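Local coordinates for protein inosine-uridine nucleoside N-ribohydrolase (Xanthomonas oryzae pv. oryzae, PDB 4P5F) that binds calcium and adenosine diphosphate ribose as the type III effector XopQ, and probably belongs to the hydrolases that cleave N-glycosyl bonds, at residues A[170-175]-A[217-222]; A[112-117]-A[254-259]. All coordinates share one frame; numbering follows the deposited sequence.

Contact 1: residues A[170-175]-A[217-222]; sequences EKVASI and LGIPLR
Two neighbouring parallel strands of the Rossmann-like sheet, 172-178 and 221-224, come together where I175 bridges L221 in register. I175 turns both its N-H and its C=O to the neighbouring strand, and the two bonds bracket L221: I175 N donates to P220 O at 3.0 Å, and I175 O accepts from R222 N at 2.9 Å. Weaker CA-H...O contacts bring S174 CA to P220 O and L221 CA to I175 O. I175 and L221 lie side by side, both touching A214 of helix 204-217, with L221 CD2 set against I175 CB at 3.9 Å. Upstream, I219 points toward the other strand, and its CG2 does the touching. That methyl stands opposite its own backbone N because CG1 takes the place beside the N (chi1 -47°), and it meets I175 CG1 at 3.9 Å and V172 CG1 at 4.1 Å. The P220 ring lies by A173 O, with CD 3.5 Å away. The guanidinium of R222 leads off to a salt bridge with E348 on the next strand. G218 forms a Schellman motif after helix 204-217. Strand 172-178, that helix and strand 221-224 make up the right-handed beta-alpha-beta crossover expected of a Rossmann-type fold.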
loop_
_atom_site.group_PDB
_atom_site.type_symbol
_atom_site.label_atom_id
_atom_site.label_comp_id
_atom_site.label_asym_id
_atom_site.label_seq_id
_atom_site.Cartn_x
_atom_site.Cartn_y
_atom_site.Cartn_z
ATOM N N GLU A 170 17.220 16.787 1.127
ATOM C CA GLU A 170 18.498 16.300 0.617
ATOM C C GLU A 170 18.573 14.777 0.491
ATOM O O GLU A 170 19.343 14.253 -0.317
ATOM C CB GLU A 170 19.649 16.828 1.486
ATOM C CG GLU A 170 19.474 18.298 1.927
ATOM C CD GLU A 170 20.621 19.216 1.490
ATOM O OE1 GLU A 170 21.382 18.849 0.568
ATOM O OE2 GLU A 170 20.764 20.314 2.077
ATOM N N LYS A 171 17.751 14.074 1.266
ATOM C CA LYS A 171 17.914 12.633 1.432
ATOM C C LYS A 171 16.746 11.766 0.950
ATOM O O LYS A 171 16.803 10.545 1.034
ATOM C CB LYS A 171 18.230 12.317 2.892
ATOM C CG LYS A 171 19.611 12.783 3.331
ATOM C CD LYS A 171 20.700 12.108 2.504
ATOM C CE LYS A 171 22.052 12.283 3.158
ATOM N NZ LYS A 171 22.025 11.843 4.584
ATOM N N VAL A 172 15.693 12.380 0.433
ATOM C CA VAL A 172 14.588 11.579 -0.089
ATOM C C VAL A 172 14.473 11.763 -1.594
ATOM O O VAL A 172 14.394 12.884 -2.073
ATOM C CB VAL A 172 13.271 11.893 0.656
ATOM C CG1 VAL A 172 12.063 11.223 -0.009
ATOM C CG2 VAL A 172 13.403 11.461 2.135
ATOM N N ALA A 173 14.489 10.658 -2.331
ATOM C CA ALA A 173 14.435 10.702 -3.795
ATOM C C ALA A 173 13.023 10.977 -4.311
ATOM O O ALA A 173 12.837 11.644 -5.338
ATOM C CB ALA A 173 14.946 9.389 -4.377
ATOM N N SER A 174 12.026 10.454 -3.601
ATOM C CA SER A 174 10.646 10.604 -4.034
ATOM C C SER A 174 9.700 10.166 -2.944
ATOM O O SER A 174 10.070 9.417 -2.046
ATOM C CB SER A 174 10.386 9.754 -5.285
ATOM O OG SER A 174 10.548 8.378 -4.989
ATOM N N ILE A 175 8.477 10.662 -3.039
ATOM C CA ILE A 175 7.374 10.241 -2.201
ATOM C C ILE A 175 6.310 9.697 -3.143
ATOM O O ILE A 175 5.768 10.432 -3.983
ATOM C CB ILE A 175 6.814 11.426 -1.385
ATOM C CG1 ILE A 175 7.897 11.968 -0.439
ATOM C CG2 ILE A 175 5.582 11.003 -0.586
ATOM C CD1 ILE A 175 7.551 13.269 0.220
ATOM N N LEU A 217 9.300 21.764 -0.885
ATOM C CA LEU A 217 10.680 21.291 -0.700
ATOM C C LEU A 217 11.348 20.759 -1.980
ATOM O O LEU A 217 12.545 20.448 -1.984
ATOM C CB LEU A 217 10.735 20.214 0.392
ATOM C CG LEU A 217 10.399 20.661 1.816
ATOM C CD1 LEU A 217 10.547 19.494 2.780
ATOM C CD2 LEU A 217 11.280 21.841 2.239
ATOM N N GLY A 218 10.576 20.642 -3.058
ATOM C CA GLY A 218 11.114 20.130 -4.307
ATOM C C GLY A 218 11.294 18.616 -4.323
ATOM O O GLY A 218 12.119 18.095 -5.063
ATOM N N ILE A 219 10.540 17.898 -3.497
ATOM C CA ILE A 219 10.596 16.432 -3.515
ATOM C C ILE A 219 9.579 15.910 -4.517
ATOM O O ILE A 219 8.390 16.187 -4.358
ATOM C CB ILE A 219 10.189 15.821 -2.170
ATOM C CG1 ILE A 219 10.876 16.522 -0.997
ATOM C CG2 ILE A 219 10.499 14.339 -2.172
ATOM C CD1 ILE A 219 12.318 16.159 -0.886
ATOM N N PRO A 220 10.028 15.153 -5.539
ATOM C CA PRO A 220 9.094 14.585 -6.525
ATOM C C PRO A 220 8.021 13.729 -5.871
ATOM O O PRO A 220 8.343 12.872 -5.025
ATOM C CB PRO A 220 9.999 13.706 -7.386
ATOM C CG PRO A 220 11.342 14.394 -7.293
ATOM C CD PRO A 220 11.424 14.796 -5.853
ATOM N N LEU A 221 6.770 13.986 -6.255
ATOM C CA LEU A 221 5.589 13.273 -5.767
ATOM C C LEU A 221 5.018 12.406 -6.877
ATOM O O LEU A 221 4.829 12.878 -8.002
ATOM C CB LEU A 221 4.482 14.266 -5.403
ATOM C CG LEU A 221 4.168 14.837 -4.022
ATOM C CD1 LEU A 221 2.856 15.609 -4.121
ATOM C CD2 LEU A 221 4.084 13.766 -2.935
ATOM N N ARG A 222 4.695 11.161 -6.566
ATOM C CA ARG A 222 4.011 10.297 -7.517
ATOM C C ARG A 222 2.751 9.742 -6.867
ATOM O O ARG A 222 2.831 8.995 -5.891
ATOM C CB ARG A 222 4.923 9.164 -7.988
ATOM C CG ARG A 222 4.329 8.303 -9.103
ATOM C CD ARG A 222 5.368 7.336 -9.677
ATOM N NE ARG A 222 6.352 8.052 -10.479
ATOM C CZ ARG A 222 7.435 7.506 -11.023
ATOM N NH1 ARG A 222 7.715 6.220 -10.846
ATOM N NH2 ARG A 222 8.249 8.260 -11.742
#

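Contact 2: residues A[112-117]-A[254-259]; sequences KFLAEG and RDVQKN
L114 is the first residue of the loop segment 112-117 to touch helix 248-270, and it does so with one methyl. Its CD1 sits 3.4 Å from V256 CG1, tighter than usual for two carbons, and the two side chains meet at about a right angle. The backbone then takes a turn, closed by G117 N bonding to L114 O at 3.0 Å, and this brings E116 round to face the helix. E116 lays its CB against the other methyl of V256, CG2, at 3.6 Å. Its chain bends at chi2 (89°), carrying the carboxylate across to N259, one helical turn beyond D255. There N259 ND2 donates to E116 OE2 at 2.8 Å. The acceptor is met on its anti side, 23° out of the carboxylate plane. D255, whose CB comes 4.2 Å from E116 CG, turns its own carboxylate to R254, which grips OD1 side-on through NE and NH2. R254 also forms a salt bridge with E240 of helix 236-243, whose Y239 and A243 touch R254. V256 touches P40 and L114 bonds through its backbone to N37, both in the loop between strand 28-34 and helix 41-54 that runs from D35 to D42, two ligands of the calcium ion.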
loop_
_atom_site.group_PDB
_atom_site.type_symbol
_atom_site.label_atom_id
_atom_site.label_comp_id
_atom_site.label_asym_id
_atom_site.label_seq_id
_atom_site.Cartn_x
_atom_site.Cartn_y
_atom_site.Cartn_z
ATOM N N LYS A 112 -11.216 -0.734 12.662
ATOM C CA LYS A 112 -11.476 -2.021 12.024
ATOM C C LYS A 112 -10.194 -2.865 12.016
ATOM O O LYS A 112 -9.153 -2.432 11.535
ATOM C CB LYS A 112 -12.000 -1.833 10.611
ATOM C CG LYS A 112 -12.221 -3.120 9.843
ATOM C CD LYS A 112 -12.836 -2.835 8.475
ATOM C CE LYS A 112 -12.900 -4.101 7.619
ATOM N NZ LYS A 112 -13.506 -3.831 6.281
ATOM N N PHE A 113 -10.276 -4.068 12.566
ATOM C CA PHE A 113 -9.100 -4.901 12.744
ATOM C C PHE A 113 -9.577 -6.327 12.547
ATOM O O PHE A 113 -10.304 -6.859 13.378
ATOM C CB PHE A 113 -8.514 -4.678 14.148
ATOM C CG PHE A 113 -7.162 -5.348 14.381
ATOM C CD1 PHE A 113 -5.971 -4.697 14.046
ATOM C CD2 PHE A 113 -7.088 -6.616 14.954
ATOM C CE1 PHE A 113 -4.729 -5.309 14.261
ATOM C CE2 PHE A 113 -5.854 -7.235 15.178
ATOM C CZ PHE A 113 -4.670 -6.578 14.827
ATOM N N LEU A 114 -9.201 -6.923 11.421
ATOM C CA LEU A 114 -9.662 -8.268 11.055
ATOM C C LEU A 114 -9.193 -9.377 12.017
ATOM O O LEU A 114 -8.026 -9.415 12.448
ATOM C CB LEU A 114 -9.284 -8.583 9.599
ATOM C CG LEU A 114 -9.855 -7.556 8.612
ATOM C CD1 LEU A 114 -9.383 -7.798 7.206
ATOM C CD2 LEU A 114 -11.387 -7.516 8.649
ATOM N N ALA A 115 -10.121 -10.269 12.350
ATOM C CA ALA A 115 -9.872 -11.341 13.317
ATOM C C ALA A 115 -8.736 -12.230 12.845
ATOM O O ALA A 115 -7.983 -12.785 13.646
ATOM C CB ALA A 115 -11.136 -12.179 13.528
ATOM N N GLU A 116 -8.617 -12.344 11.527
ATOM C CA GLU A 116 -7.589 -13.169 10.912
ATOM C C GLU A 116 -6.176 -12.752 11.334
ATOM O O GLU A 116 -5.250 -13.566 11.330
ATOM C CB GLU A 116 -7.721 -13.118 9.392
ATOM C CG GLU A 116 -8.949 -13.828 8.827
ATOM C CD GLU A 116 -10.168 -12.931 8.734
ATOM O OE1 GLU A 116 -10.214 -11.904 9.447
ATOM O OE2 GLU A 116 -11.083 -13.251 7.944
ATOM N N GLY A 117 -6.012 -11.482 11.704
ATOM C CA GLY A 117 -4.692 -10.954 11.996
ATOM C C GLY A 117 -4.275 -11.168 13.435
ATOM O O GLY A 117 -3.094 -11.112 13.740
ATOM N N ARG A 254 -5.374 -14.947 1.786
ATOM C CA ARG A 254 -6.507 -15.615 1.156
ATOM C C ARG A 254 -7.733 -15.601 2.078
ATOM O O ARG A 254 -8.841 -15.317 1.630
ATOM C CB ARG A 254 -6.123 -17.045 0.776
ATOM C CG ARG A 254 -7.060 -17.729 -0.214
ATOM C CD ARG A 254 -8.269 -18.375 0.466
ATOM N NE ARG A 254 -7.907 -19.126 1.665
ATOM C CZ ARG A 254 -7.269 -20.289 1.647
ATOM N NH1 ARG A 254 -6.904 -20.824 0.488
ATOM N NH2 ARG A 254 -6.976 -20.901 2.791
ATOM N N ASP A 255 -7.541 -15.895 3.363
ATOM C CA ASP A 255 -8.671 -15.916 4.300
ATOM C C ASP A 255 -9.273 -14.525 4.475
ATOM O O ASP A 255 -10.495 -14.363 4.523
ATOM C CB ASP A 255 -8.255 -16.478 5.667
ATOM C CG ASP A 255 -8.010 -17.985 5.641
ATOM O OD1 ASP A 255 -8.038 -18.610 4.551
ATOM O OD2 ASP A 255 -7.765 -18.547 6.722
ATOM N N VAL A 256 -8.414 -13.515 4.578
ATOM C CA VAL A 256 -8.888 -12.139 4.738
ATOM C C VAL A 256 -9.686 -11.699 3.507
ATOM O O VAL A 256 -10.784 -11.156 3.624
ATOM C CB VAL A 256 -7.719 -11.147 4.975
ATOM C CG1 VAL A 256 -8.154 -9.745 4.649
ATOM C CG2 VAL A 256 -7.237 -11.218 6.406
ATOM N N GLN A 257 -9.135 -11.931 2.325
ATOM C CA GLN A 257 -9.827 -11.503 1.127
ATOM C C GLN A 257 -11.148 -12.240 0.979
ATOM O O GLN A 257 -12.180 -11.628 0.727
ATOM C CB GLN A 257 -8.965 -11.687 -0.110
ATOM C CG GLN A 257 -9.663 -11.277 -1.398
ATOM C CD GLN A 257 -10.102 -9.806 -1.397
ATOM O OE1 GLN A 257 -9.311 -8.911 -1.705
ATOM N NE2 GLN A 257 -11.366 -9.560 -1.047
ATOM N N LYS A 258 -11.117 -13.553 1.171
ATOM C CA LYS A 258 -12.299 -14.372 0.933
ATOM C C LYS A 258 -13.379 -14.112 1.978
ATOM O O LYS A 258 -14.556 -13.989 1.646
ATOM C CB LYS A 258 -11.920 -15.855 0.901
ATOM C CG LYS A 258 -13.007 -16.778 0.370
ATOM C CD LYS A 258 -12.448 -18.167 0.078
ATOM C CE LYS A 258 -13.554 -19.146 -0.267
ATOM N NZ LYS A 258 -13.016 -20.527 -0.394
ATOM N N ASN A 259 -12.985 -14.030 3.241
ATOM C CA ASN A 259 -13.948 -13.752 4.296
ATOM C C ASN A 259 -14.588 -12.375 4.159
ATOM O O ASN A 259 -15.790 -12.231 4.363
ATOM C CB ASN A 259 -13.336 -13.932 5.683
ATOM C CG ASN A 259 -13.022 -15.390 5.993
ATOM O OD1 ASN A 259 -13.493 -16.298 5.304
ATOM N ND2 ASN A 259 -12.218 -15.619 7.028
#

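Overall arrangement
Contact 1 joins two strands of the central sheet and is partly buried, whereas contact 2 sets a loop against one helix at the surface, V256 being the buried one of its five touching residues. The two lie on opposite sides of the chain's centre, their own centres about 34 Å apart, and share no element. Along the sequence, 170-175 and 217-222 are nested within the loop closed by 112-117 and 254-259. Backbone bonds and branched aliphatic side chains hold contact 1. Across contact 2 the one hydrogen bond joins two side chains, a carboxylate and an amide, beside a small apolar patch. Calcium lies about 11 Å from the L114 side chain, while that of I175 is about 10 Å from that of calcium-binding I151.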